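Local coordinates for protein class I SAM-dependent methyltransferase (Silicibacter pomeroyi DSS-3, PDB 3CVO) that is of unknown function but has the Rossmann-type fold of class I methyltransferases and probably uses S-adenosylmethionine as methyl donor, at residues A[34-37]-A[41-44]; A[153-158]-A[163-168]. All blocks are in the same frame, centred on the assembly; numbering follows the deposited sequence.

Contact 1 of 2, residues A[34-37]-A[41-44]; sequences ILEY and GSTV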
loop_
_atom_site.group_PDB
_atom_site.type_symbol
_atom_site.label_atom_id
_atom_site.label_comp_id
_atom_site.label_asym_id
_atom_site.label_seq_id
_atom_site.Cartn_x
_atom_site.Cartn_y
_atom_site.Cartn_z
ATOM N N ILE A 34 -24.874 -1.665 -5.786
ATOM C CA ILE A 34 -24.201 -0.477 -6.291
ATOM C C ILE A 34 -23.271 0.061 -5.221
ATOM O O ILE A 34 -23.670 0.242 -4.110
ATOM C CB ILE A 34 -25.230 0.673 -6.666
ATOM C CG1 ILE A 34 -26.140 0.251 -7.825
ATOM C CG2 ILE A 34 -24.469 1.998 -7.006
ATOM C CD1 ILE A 34 -27.542 0.970 -7.880
ATOM N N LEU A 35 -22.025 0.294 -5.598
ATOM C CA LEU A 35 -21.067 0.931 -4.708
ATOM C C LEU A 35 -20.639 2.231 -5.347
ATOM O O LEU A 35 -20.251 2.246 -6.508
ATOM C CB LEU A 35 -19.831 0.005 -4.482
ATOM C CG LEU A 35 -18.561 0.685 -3.932
ATOM C CD1 LEU A 35 -18.908 1.293 -2.541
ATOM C CD2 LEU A 35 -17.340 -0.260 -3.868
ATOM N N GLU A 36 -20.740 3.315 -4.587
ATOM C CA GLU A 36 -20.292 4.609 -5.039
ATOM C C GLU A 36 -19.198 5.155 -4.178
ATOM O O GLU A 36 -19.169 5.010 -2.946
ATOM C CB GLU A 36 -21.448 5.632 -5.048
ATOM C CG GLU A 36 -22.709 5.262 -5.720
ATOM C CD GLU A 36 -23.692 6.418 -5.702
ATOM O OE1 GLU A 36 -23.909 6.982 -4.591
ATOM O OE2 GLU A 36 -24.227 6.788 -6.793
ATOM N N TYR A 37 -18.250 5.774 -4.851
ATOM C CA TYR A 37 -17.316 6.644 -4.140
ATOM C C TYR A 37 -17.680 8.078 -4.495
ATOM O O TYR A 37 -17.619 8.457 -5.653
ATOM C CB TYR A 37 -15.907 6.342 -4.584
ATOM C CG TYR A 37 -15.350 4.984 -4.219
ATOM C CD1 TYR A 37 -14.757 4.766 -3.003
ATOM C CD2 TYR A 37 -15.380 3.933 -5.134
ATOM C CE1 TYR A 37 -14.174 3.526 -2.681
ATOM C CE2 TYR A 37 -14.802 2.700 -4.845
ATOM C CZ TYR A 37 -14.196 2.503 -3.605
ATOM O OH TYR A 37 -13.547 1.338 -3.268
ATOM N N GLY A 41 -26.037 13.336 -6.441
ATOM C CA GLY A 41 -27.101 13.107 -7.436
ATOM C C GLY A 41 -27.219 11.653 -7.852
ATOM O O GLY A 41 -28.330 11.124 -8.062
ATOM N N SER A 42 -26.079 10.982 -7.936
ATOM C CA SER A 42 -26.050 9.603 -8.450
ATOM C C SER A 42 -26.766 8.692 -7.466
ATOM O O SER A 42 -27.469 7.740 -7.816
ATOM C CB SER A 42 -24.609 9.121 -8.653
ATOM O OG SER A 42 -23.811 9.318 -7.485
ATOM N N THR A 43 -26.599 9.051 -6.206
ATOM C CA THR A 43 -27.122 8.279 -5.102
ATOM C C THR A 43 -28.639 8.344 -5.109
ATOM O O THR A 43 -29.303 7.361 -4.830
ATOM C CB THR A 43 -26.629 8.850 -3.749
ATOM O OG1 THR A 43 -25.195 9.063 -3.795
ATOM C CG2 THR A 43 -26.995 7.891 -2.620
ATOM N N VAL A 44 -29.167 9.525 -5.448
ATOM C CA VAL A 44 -30.630 9.733 -5.575
ATOM C C VAL A 44 -31.156 8.899 -6.735
ATOM O O VAL A 44 -32.193 8.265 -6.637
ATOM C CB VAL A 44 -30.998 11.241 -5.755
ATOM C CG1 VAL A 44 -32.510 11.430 -6.052
ATOM C CG2 VAL A 44 -30.581 12.038 -4.513
#

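Contact 2 of 2, residues A[153-158]-A[163-168]; sequences DDYSQR and QVEEFL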
loop_
_atom_site.group_PDB
_atom_site.type_symbol
_atom_site.label_atom_id
_atom_site.label_comp_id
_atom_site.label_asym_id
_atom_site.label_seq_id
_atom_site.Cartn_x
_atom_site.Cartn_y
_atom_site.Cartn_z
ATOM N N ASP A 153 -16.065 8.904 -13.531
ATOM C CA ASP A 153 -16.461 10.225 -14.006
ATOM C C ASP A 153 -15.277 11.187 -14.140
ATOM O O ASP A 153 -14.295 11.096 -13.400
ATOM C CB ASP A 153 -17.519 10.841 -13.120
ATOM C CG ASP A 153 -18.341 11.902 -13.847
ATOM O OD1 ASP A 153 -18.339 11.989 -15.120
ATOM O OD2 ASP A 153 -19.016 12.654 -13.127
ATOM N N ASP A 154 -15.396 12.064 -15.138
ATOM C CA ASP A 154 -14.378 13.096 -15.396
ATOM C C ASP A 154 -13.072 12.440 -15.703
ATOM O O ASP A 154 -12.029 12.879 -15.253
ATOM C CB ASP A 154 -14.158 13.941 -14.136
ATOM C CG ASP A 154 -15.444 14.534 -13.622
ATOM O OD1 ASP A 154 -15.954 15.438 -14.321
ATOM O OD2 ASP A 154 -15.959 14.073 -12.555
ATOM N N TYR A 155 -13.151 11.343 -16.434
ATOM C CA TYR A 155 -11.972 10.523 -16.751
ATOM C C TYR A 155 -10.946 11.216 -17.654
ATOM O O TYR A 155 -9.744 11.034 -17.492
ATOM C CB TYR A 155 -12.394 9.200 -17.373
ATOM C CG TYR A 155 -11.225 8.232 -17.591
ATOM C CD1 TYR A 155 -10.550 7.636 -16.534
ATOM C CD2 TYR A 155 -10.821 7.925 -18.870
ATOM C CE1 TYR A 155 -9.505 6.778 -16.755
ATOM C CE2 TYR A 155 -9.790 7.042 -19.098
ATOM C CZ TYR A 155 -9.137 6.477 -18.053
ATOM O OH TYR A 155 -8.112 5.584 -18.319
ATOM N N SER A 156 -11.406 12.012 -18.594
ATOM C CA SER A 156 -10.470 12.753 -19.454
ATOM C C SER A 156 -9.654 13.755 -18.609
ATOM O O SER A 156 -8.563 14.164 -18.975
ATOM C CB SER A 156 -11.216 13.445 -20.616
ATOM N N GLN A 157 -10.154 14.052 -17.418
ATOM C CA GLN A 157 -9.689 15.223 -16.634
ATOM C C GLN A 157 -8.174 15.287 -16.412
ATOM O O GLN A 157 -7.580 16.376 -16.478
ATOM C CB GLN A 157 -10.400 15.321 -15.283
ATOM C CG GLN A 157 -10.134 16.620 -14.529
ATOM C CD GLN A 157 -10.736 17.852 -15.198
ATOM O OE1 GLN A 157 -11.947 17.926 -15.445
ATOM N NE2 GLN A 157 -9.888 18.842 -15.465
ATOM N N ARG A 158 -7.569 14.134 -16.126
ATOM C CA ARG A 158 -6.102 14.032 -15.941
ATOM C C ARG A 158 -5.497 12.898 -16.751
ATOM O O ARG A 158 -6.195 12.036 -17.287
ATOM C CB ARG A 158 -5.716 13.839 -14.470
ATOM C CG ARG A 158 -6.194 14.927 -13.519
ATOM C CD ARG A 158 -5.633 14.731 -12.100
ATOM N NE ARG A 158 -4.186 14.959 -12.005
ATOM C CZ ARG A 158 -3.312 14.084 -11.510
ATOM N N GLN A 163 -3.295 5.387 -16.098
ATOM C CA GLN A 163 -2.538 4.240 -15.426
ATOM C C GLN A 163 -3.567 3.192 -14.850
ATOM O O GLN A 163 -3.285 2.071 -14.430
ATOM C CB GLN A 163 -1.647 4.772 -14.271
ATOM C CG GLN A 163 -2.342 4.905 -12.899
ATOM C CD GLN A 163 -1.488 5.565 -11.779
ATOM O OE1 GLN A 163 -0.839 4.877 -10.969
ATOM N NE2 GLN A 163 -1.502 6.891 -11.734
ATOM N N VAL A 164 -4.794 3.650 -14.873
ATOM C CA VAL A 164 -6.001 2.862 -14.599
ATOM C C VAL A 164 -6.125 1.719 -15.635
ATOM O O VAL A 164 -6.536 0.610 -15.322
ATOM C CB VAL A 164 -7.256 3.853 -14.694
ATOM C CG1 VAL A 164 -8.562 3.158 -14.632
ATOM C CG2 VAL A 164 -7.146 4.933 -13.586
ATOM N N GLU A 165 -5.795 2.013 -16.883
ATOM C CA GLU A 165 -6.138 1.097 -17.976
ATOM C C GLU A 165 -5.289 -0.177 -17.897
ATOM O O GLU A 165 -5.685 -1.261 -18.359
ATOM C CB GLU A 165 -6.024 1.802 -19.331
ATOM C CG GLU A 165 -6.990 2.919 -19.414
ATOM C CD GLU A 165 -6.980 3.668 -20.734
ATOM O OE1 GLU A 165 -6.451 3.150 -21.719
ATOM O OE2 GLU A 165 -7.526 4.785 -20.768
ATOM N N GLU A 166 -4.149 -0.053 -17.239
ATOM C CA GLU A 166 -3.259 -1.220 -17.100
ATOM C C GLU A 166 -4.012 -2.365 -16.442
ATOM O O GLU A 166 -3.837 -3.560 -16.778
ATOM C CB GLU A 166 -2.023 -0.918 -16.265
ATOM C CG GLU A 166 -1.174 -2.169 -16.114
ATOM C CD GLU A 166 0.109 -2.018 -15.323
ATOM O OE1 GLU A 166 0.382 -0.911 -14.806
ATOM O OE2 GLU A 166 0.835 -3.056 -15.226
ATOM N N PHE A 167 -4.867 -2.002 -15.494
ATOM C CA PHE A 167 -5.608 -3.003 -14.711
ATOM C C PHE A 167 -7.100 -3.117 -15.017
ATOM O O PHE A 167 -7.701 -4.172 -14.796
ATOM C CB PHE A 167 -5.384 -2.770 -13.231
ATOM C CG PHE A 167 -3.947 -2.936 -12.828
ATOM C CD1 PHE A 167 -3.357 -4.197 -12.830
ATOM C CD2 PHE A 167 -3.190 -1.849 -12.477
ATOM C CE1 PHE A 167 -2.025 -4.373 -12.498
ATOM C CE2 PHE A 167 -1.873 -1.999 -12.101
ATOM C CZ PHE A 167 -1.277 -3.272 -12.101
ATOM N N LEU A 168 -7.701 -2.038 -15.508
ATOM C CA LEU A 168 -9.143 -1.990 -15.758
ATOM C C LEU A 168 -9.470 -2.276 -17.220
ATOM O O LEU A 168 -10.618 -2.550 -17.603
ATOM C CB LEU A 168 -9.739 -0.624 -15.301
ATOM C CG LEU A 168 -10.090 -0.645 -13.811
ATOM C CD1 LEU A 168 -8.838 -0.649 -12.902
ATOM C CD2 LEU A 168 -10.986 0.588 -13.485
#

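Contact 1 of 2, residues A[34-37]-A[41-44]
With CG anti to its carbonyl carbon (chi1 -50°) and the chain extended beyond it, E36 carries its carboxylate straight off strand 33-37 to the first turn of helix 41-47, where S42 and T43 wait with their hydroxyls. S42 holds OG in the tight slot between its backbone N and carbonyl carbon (chi1 52°), which turns the hydroxyl to the strand. T43 OG1 donates a hydrogen bond to E36 OE1 (2.6 Å), on that oxygen's syn lone pair. S42 OG donates to E36 OE2 at 2.7 Å, but from above the carboxylate, 49° out of its plane. Glutamate suits the place because it is long enough to reach the helix, where E36 CA and T43 CA are 7.8 Å apart, and its two oxygens can each take one hydroxyl. The group is buried, and the hydroxyls of Y28 and S56 also hydrogen-bond OE2 and OE1, respectively, so four hydroxyl groups share the carboxylate and fix its rotation. Were E36 cut back to an alanine, the S42 and T43 hydroxyls would probably lose their buried acceptor and a gap would open between strand and helix. The contact lies within the beta-alpha-beta unit of strand 33-37, helix 41-47 and strand 53-58, near the helix start where T43 OG1 also bonds G40 N; L127 of strand 125-128 and Y28 of helix 18-30 pack beside it.

Contact 2 of 2, residues A[153-158]-A[163-168]
Y155 reaches V164 and E165 across the loop that leaves strand 148-152 of the Rossmann-type sheet and leads to the short helix 165-168. Residues 153-158 begin with D153, whose OD1 accepts a weak bond from D154 N. D154 follows with phi and psi both positive, and the carboxylates of D153 and D154 form salt bridges with R176 and R133, respectively, tying the loop to arginines on other parts of the fold. Next comes Y155, the residue that bridges the two segments. Its CG stands anti to the backbone N (chi1 -174°), sending the long flat ring toward residues 163-168 with the hydroxyl in front. Tyrosine fits because its ring can lie among F152, F180 and H162 while its polar end still finds a partner. V164, a compact branched residue, brings CB to 4.2 Å from Y155 CE1 at the ring edge. E165 is partly exposed, which is consistent with a charged carboxylate here; its chi1 near -63° puts CG 3.1 Å from Y155 OH, and the extended chain beyond carries OE2 to the hydroxyl. Ring and carboxylate are nearly coplanar, 27° apart, and Y155 OH donates to E165 OE2 at 2.6 Å, on the anti lone pair of that oxygen.

In the fold
Contact 1 and contact 2 follow one another along the chain, with centres 19 Å apart and nearest atoms about 8 Å apart, and they do not touch. Both begin at or just after parallel strands of one sheet, 33-37 and 148-152, with strand 125-128 lying between these two in the sheet order. Contact 1 is the deeper, 7 Å from the centre of the chain against 13 Å for contact 2. In class I methyltransferases the loop after the first strand usually borders the cofactor pocket; the glycine-containing turn between strand 33-37 and helix 41-47, whose two ends contact 1 joins, would by analogy border such a pocket.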